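Local atomic coordinates of endo-beta-1,2-glucanase (Talaromyces funiculosus, PDB entry 6IMV), a protein that hydrolyses beta-1,2-glucans from within the chain, as an endo-acting fungal glycoside hydrolase. Residues R322-V336 against L479-E491. Sequence-based numbering, arbitrary orientation.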
loop_
_atom_site.group_PDB
_atom_site.type_symbol
_atom_site.label_atom_id
_atom_site.label_comp_id
_atom_site.label_asym_id
_atom_site.label_seq_id
_atom_site.Cartn_x
_atom_site.Cartn_y
_atom_site.Cartn_z
ATOM N N ARG A 322 -13.274 13.455 -7.657
ATOM C CA ARG A 322 -12.803 14.704 -8.300
ATOM C C ARG A 322 -11.574 15.263 -7.565
ATOM O O ARG A 322 -10.607 15.657 -8.197
ATOM C CB ARG A 322 -13.928 15.746 -8.346
ATOM C CG ARG A 322 -14.994 15.471 -9.398
ATOM C CD ARG A 322 -16.241 16.304 -9.171
ATOM N NE ARG A 322 -15.969 17.737 -9.222
ATOM C CZ ARG A 322 -16.578 18.664 -8.483
ATOM N NH1 ARG A 322 -16.170 19.916 -8.549
ATOM N NH2 ARG A 322 -17.567 18.351 -7.663
ATOM N N VAL A 323 -11.624 15.303 -6.232
ATOM C CA VAL A 323 -10.517 15.816 -5.419
ATOM C C VAL A 323 -9.280 14.935 -5.627
ATOM O O VAL A 323 -8.161 15.436 -5.741
ATOM C CB VAL A 323 -10.908 15.914 -3.934
ATOM C CG1 VAL A 323 -9.699 16.119 -3.038
ATOM C CG2 VAL A 323 -11.931 17.023 -3.709
ATOM N N PHE A 324 -9.478 13.618 -5.684
ATOM C CA PHE A 324 -8.351 12.696 -5.837
ATOM C C PHE A 324 -7.861 12.662 -7.297
ATOM O O PHE A 324 -6.675 12.420 -7.534
ATOM C CB PHE A 324 -8.706 11.317 -5.276
ATOM C CG PHE A 324 -8.539 11.244 -3.778
ATOM C CD1 PHE A 324 -9.441 11.871 -2.936
ATOM C CD2 PHE A 324 -7.454 10.590 -3.214
ATOM C CE1 PHE A 324 -9.288 11.802 -1.556
ATOM C CE2 PHE A 324 -7.288 10.546 -1.840
ATOM C CZ PHE A 324 -8.216 11.133 -1.010
ATOM N N GLN A 325 -8.749 12.926 -8.262
ATOM C CA GLN A 325 -8.317 13.093 -9.647
ATOM C C GLN A 325 -7.412 14.335 -9.733
ATOM O O GLN A 325 -6.364 14.306 -10.358
ATOM C CB GLN A 325 -9.507 13.183 -10.609
ATOM C CG GLN A 325 -9.089 13.074 -12.073
ATOM C CD GLN A 325 -10.225 12.851 -13.046
ATOM O OE1 GLN A 325 -11.393 12.963 -12.716
ATOM N NE2 GLN A 325 -9.883 12.565 -14.286
ATOM N N ASN A 326 -7.829 15.431 -9.092
ATOM C CA ASN A 326 -7.028 16.654 -9.035
ATOM C C ASN A 326 -5.629 16.346 -8.480
ATOM O O ASN A 326 -4.650 16.900 -8.956
ATOM C CB ASN A 326 -7.722 17.740 -8.210
ATOM C CG ASN A 326 -8.646 18.630 -9.017
ATOM O OD1 ASN A 326 -9.001 18.318 -10.155
ATOM N ND2 ASN A 326 -9.028 19.757 -8.429
ATOM N N ALA A 327 -5.541 15.463 -7.475
ATOM C CA ALA A 327 -4.256 15.115 -6.861
ATOM C C ALA A 327 -3.271 14.657 -7.940
ATOM O O ALA A 327 -2.077 14.945 -7.845
ATOM C CB ALA A 327 -4.432 14.047 -5.804
ATOM N N GLU A 328 -3.771 13.927 -8.944
ATOM C CA GLU A 328 -2.931 13.326 -9.981
ATOM C C GLU A 328 -2.600 14.350 -11.066
ATOM O O GLU A 328 -1.579 14.224 -11.717
ATOM C CB GLU A 328 -3.591 12.063 -10.539
ATOM C CG GLU A 328 -3.845 11.024 -9.460
ATOM C CD GLU A 328 -2.682 10.827 -8.497
ATOM O OE1 GLU A 328 -1.536 10.639 -8.981
ATOM O OE2 GLU A 328 -2.923 10.875 -7.268
ATOM N N ARG A 329 -3.468 15.347 -11.255
ATOM C CA ARG A 329 -3.141 16.501 -12.085
ATOM C C ARG A 329 -1.924 17.210 -11.477
ATOM O O ARG A 329 -0.966 17.530 -12.171
ATOM C CB ARG A 329 -4.306 17.496 -12.159
ATOM C CG ARG A 329 -5.592 16.934 -12.746
ATOM C CD ARG A 329 -6.704 17.960 -12.684
ATOM N NE ARG A 329 -8.010 17.334 -12.615
ATOM C CZ ARG A 329 -8.649 16.825 -13.657
ATOM N NH1 ARG A 329 -8.077 16.843 -14.852
ATOM N NH2 ARG A 329 -9.853 16.306 -13.492
ATOM N N ALA A 330 -1.991 17.433 -10.156
ATOM C CA ALA A 330 -0.933 18.098 -9.422
ATOM C C ALA A 330 0.338 17.239 -9.406
ATOM O O ALA A 330 1.447 17.754 -9.617
ATOM C CB ALA A 330 -1.414 18.408 -8.025
ATOM N N ARG A 331 0.188 15.928 -9.179
ATOM C CA ARG A 331 1.358 15.057 -8.960
ATOM C C ARG A 331 2.161 14.945 -10.261
ATOM O O ARG A 331 3.397 15.086 -10.244
ATOM C CB ARG A 331 0.944 13.675 -8.434
ATOM C CG ARG A 331 2.036 12.923 -7.682
ATOM C CD ARG A 331 1.686 11.464 -7.392
ATOM N NE ARG A 331 0.378 11.273 -6.774
ATOM C CZ ARG A 331 0.082 11.555 -5.506
ATOM N NH1 ARG A 331 1.027 11.958 -4.668
ATOM N NH2 ARG A 331 -1.173 11.464 -5.092
ATOM N N THR A 332 1.470 14.649 -11.372
ATOM C CA THR A 332 2.135 14.495 -12.670
ATOM C C THR A 332 2.728 15.840 -13.127
ATOM O O THR A 332 3.891 15.913 -13.495
ATOM C CB THR A 332 1.201 13.882 -13.726
ATOM O OG1 THR A 332 0.039 14.688 -13.928
ATOM C CG2 THR A 332 0.762 12.482 -13.367
ATOM N N CYS A 333 1.923 16.905 -13.092
ATOM C CA CYS A 333 2.340 18.194 -13.656
ATOM C C CYS A 333 3.386 18.867 -12.761
ATOM O O CYS A 333 4.234 19.593 -13.279
ATOM C CB CYS A 333 1.134 19.091 -13.924
ATOM S SG CYS A 333 0.033 18.384 -15.178
ATOM N N ASN A 334 3.358 18.595 -11.446
ATOM C CA ASN A 334 4.386 19.098 -10.523
ATOM C C ASN A 334 5.765 18.617 -10.985
ATOM O O ASN A 334 6.733 19.379 -10.934
ATOM C CB ASN A 334 4.164 18.673 -9.066
ATOM C CG ASN A 334 5.338 18.978 -8.152
ATOM O OD1 ASN A 334 6.045 18.071 -7.720
ATOM N ND2 ASN A 334 5.557 20.245 -7.841
ATOM N N SER A 335 5.846 17.354 -11.418
ATOM C CA SER A 335 7.118 16.773 -11.811
ATOM C C SER A 335 7.616 17.372 -13.135
ATOM O O SER A 335 8.820 17.601 -13.284
ATOM C CB SER A 335 7.052 15.276 -11.842
ATOM O OG SER A 335 7.235 14.764 -10.531
ATOM N N VAL A 336 6.695 17.650 -14.070
ATOM C CA VAL A 336 7.042 18.321 -15.325
ATOM C C VAL A 336 7.575 19.728 -15.014
ATOM O O VAL A 336 8.661 20.081 -15.431
ATOM C CB VAL A 336 5.851 18.368 -16.305
ATOM C CG1 VAL A 336 6.150 19.243 -17.520
ATOM C CG2 VAL A 336 5.427 16.967 -16.742
ATOM N N LEU A 479 -13.890 23.690 -6.524
ATOM C CA LEU A 479 -12.615 23.112 -6.978
ATOM C C LEU A 479 -12.072 23.969 -8.120
ATOM O O LEU A 479 -12.831 24.389 -8.974
ATOM C CB LEU A 479 -12.818 21.679 -7.482
ATOM C CG LEU A 479 -13.257 20.647 -6.447
ATOM C CD1 LEU A 479 -13.140 19.247 -7.020
ATOM C CD2 LEU A 479 -12.457 20.763 -5.166
ATOM N N LYS A 480 -10.761 24.197 -8.120
ATOM C CA LYS A 480 -10.059 24.759 -9.262
ATOM C C LYS A 480 -9.204 23.666 -9.905
ATOM O O LYS A 480 -8.801 22.696 -9.236
ATOM C CB LYS A 480 -9.178 25.944 -8.845
ATOM C CG LYS A 480 -9.931 27.080 -8.170
ATOM C CD LYS A 480 -9.055 28.188 -7.650
ATOM C CE LYS A 480 -9.690 28.944 -6.495
ATOM N NZ LYS A 480 -9.448 28.253 -5.198
ATOM N N GLY A 481 -8.960 23.837 -11.212
ATOM C CA GLY A 481 -7.929 23.114 -11.911
ATOM C C GLY A 481 -8.420 21.805 -12.496
ATOM O O GLY A 481 -7.604 21.008 -12.960
ATOM N N GLU A 482 -9.742 21.600 -12.534
ATOM C CA GLU A 482 -10.293 20.330 -13.023
ATOM C C GLU A 482 -10.122 20.213 -14.552
ATOM O O GLU A 482 -10.292 19.132 -15.104
ATOM C CB GLU A 482 -11.759 20.171 -12.628
ATOM C CG GLU A 482 -11.972 19.990 -11.141
ATOM C CD GLU A 482 -13.341 19.440 -10.802
ATOM O OE1 GLU A 482 -14.237 20.253 -10.547
ATOM O OE2 GLU A 482 -13.510 18.191 -10.813
ATOM N N HIS A 483 -9.759 21.320 -15.212
ATOM C CA HIS A 483 -9.504 21.365 -16.650
ATOM C C HIS A 483 -8.017 21.113 -16.956
ATOM O O HIS A 483 -7.649 21.025 -18.111
ATOM C CB HIS A 483 -9.977 22.700 -17.246
ATOM C CG HIS A 483 -11.460 22.830 -17.285
ATOM N ND1 HIS A 483 -12.184 23.397 -16.250
ATOM C CD2 HIS A 483 -12.367 22.446 -18.212
ATOM C CE1 HIS A 483 -13.471 23.365 -16.545
ATOM N NE2 HIS A 483 -13.609 22.791 -17.741
ATOM N N VAL A 484 -7.156 21.003 -15.933
ATOM C CA VAL A 484 -5.737 20.753 -16.167
ATOM C C VAL A 484 -5.549 19.273 -16.498
ATOM O O VAL A 484 -5.731 18.417 -15.639
ATOM C CB VAL A 484 -4.875 21.190 -14.970
ATOM C CG1 VAL A 484 -3.419 20.798 -15.163
ATOM C CG2 VAL A 484 -5.006 22.691 -14.711
ATOM N N PRO A 485 -5.160 18.910 -17.740
ATOM C CA PRO A 485 -4.896 17.515 -18.083
ATOM C C PRO A 485 -3.714 16.942 -17.291
ATOM O O PRO A 485 -2.815 17.711 -16.872
ATOM C CB PRO A 485 -4.540 17.564 -19.576
ATOM C CG PRO A 485 -5.161 18.858 -20.054
ATOM C CD PRO A 485 -4.949 19.807 -18.892
ATOM N N PHE A 486 -3.722 15.618 -17.093
ATOM C CA PHE A 486 -2.565 14.928 -16.561
ATOM C C PHE A 486 -1.364 15.203 -17.471
ATOM O O PHE A 486 -1.514 15.290 -18.688
ATOM C CB PHE A 486 -2.781 13.414 -16.469
ATOM C CG PHE A 486 -3.777 12.912 -15.452
ATOM C CD1 PHE A 486 -4.408 13.754 -14.555
ATOM C CD2 PHE A 486 -4.049 11.553 -15.376
ATOM C CE1 PHE A 486 -5.327 13.251 -13.647
ATOM C CE2 PHE A 486 -4.942 11.047 -14.445
ATOM C CZ PHE A 486 -5.612 11.903 -13.611
ATOM N N CYS A 487 -0.182 15.327 -16.865
ATOM C CA CYS A 487 1.050 15.584 -17.596
ATOM C C CYS A 487 1.794 14.263 -17.817
ATOM O O CYS A 487 1.682 13.331 -17.012
ATOM C CB CYS A 487 1.917 16.598 -16.856
ATOM S SG CYS A 487 1.216 18.273 -16.867
ATOM N N LEU A 488 2.532 14.199 -18.926
ATOM C CA LEU A 488 3.388 13.077 -19.271
ATOM C C LEU A 488 4.834 13.458 -18.948
ATOM O O LEU A 488 5.174 14.641 -18.934
ATOM C CB LEU A 488 3.226 12.753 -20.764
ATOM C CG LEU A 488 2.025 11.887 -21.166
ATOM C CD1 LEU A 488 2.024 10.548 -20.456
ATOM C CD2 LEU A 488 0.709 12.606 -20.914
ATOM N N PRO A 489 5.725 12.476 -18.687
ATOM C CA PRO A 489 7.135 12.756 -18.419
ATOM C C PRO A 489 7.802 13.579 -19.534
ATOM O O PRO A 489 7.567 13.315 -20.692
ATOM C CB PRO A 489 7.826 11.386 -18.357
ATOM C CG PRO A 489 6.702 10.364 -18.230
ATOM C CD PRO A 489 5.420 11.037 -18.678
ATOM N N GLN A 490 8.617 14.567 -19.153
ATOM C CA GLN A 490 9.286 15.448 -20.119
ATOM C C GLN A 490 10.815 15.363 -19.985
ATOM O O GLN A 490 11.525 15.962 -20.777
ATOM C CB GLN A 490 8.832 16.899 -19.936
ATOM C CG GLN A 490 7.335 17.119 -20.016
ATOM C CD GLN A 490 6.784 16.810 -21.380
ATOM O OE1 GLN A 490 7.406 17.121 -22.388
ATOM N NE2 GLN A 490 5.617 16.182 -21.422
ATOM N N GLU A 491 11.307 14.655 -18.965
ATOM C CA GLU A 491 12.730 14.458 -18.724
ATOM C C GLU A 491 12.967 12.959 -18.495
ATOM O O GLU A 491 12.095 12.265 -17.949
ATOM C CB GLU A 491 13.185 15.251 -17.491
ATOM C CG GLU A 491 13.318 16.750 -17.710
ATOM C CD GLU A 491 12.037 17.575 -17.668
ATOM O OE1 GLU A 491 11.071 17.186 -16.971
ATOM O OE2 GLU A 491 12.012 18.628 -18.338
HETATM O O HOH W 1 -11.404 16.469 -10.998
#
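Cys333, on helix 318-337, is joined to Cys487 by a disulfide with an SG-SG distance of 2.1 Å and a chi3 of 94°, close to the relaxed right angle, which ties the loop segment 479-491 covalently to the helix. Next to it, Cys487 N donates a nearly straight bond (169°) of 3.0 Å to Thr332 OG1. That hydroxyl, set between the backbone N and the carbonyl carbon (chi1 59°), spends its own proton on Glu328 O one turn back; a small beta-hydroxyl suits both tasks.

A salt bridge holds the Arg322 end: Arg322 grips Glu482 side-on, NE to OE2 at 3.0 Å and NH1 to OE1 at 2.8 Å, both on the syn sides though the two planes are twisted apart, while Leu479 CD1 covers one guanidinium face. Mid-contact, Arg329 extends alongside the type I turn 481-484, where Gly481, lacking a CB, accepts positive phi. Long and rich in donors, it serves three acceptors: NH1 bonds Val484 O (2.9 Å), NE Asn326 OD1, and NH2 a water also at Glu482 OE2; Glu482 O lies over one face. An alanine in place of Arg329 would probably leave Val484 O and Asn326 OD1 without this donor and open a gap beside the turn.

Between Arg329 and the disulfide, the Phe486 ring presents its edge to Arg329 CG, its CZ lying 3.7 Å from Glu328 CB, and Phe392 of helix 387-392 also touches it. Beyond the disulfide, Val336 CG2 meets Cys487 CB at 3.5 Å.

A disulfide, a salt bridge and hydrogen bonds to backbone groups thus fix a segment lacking regular structure along successive helix turns.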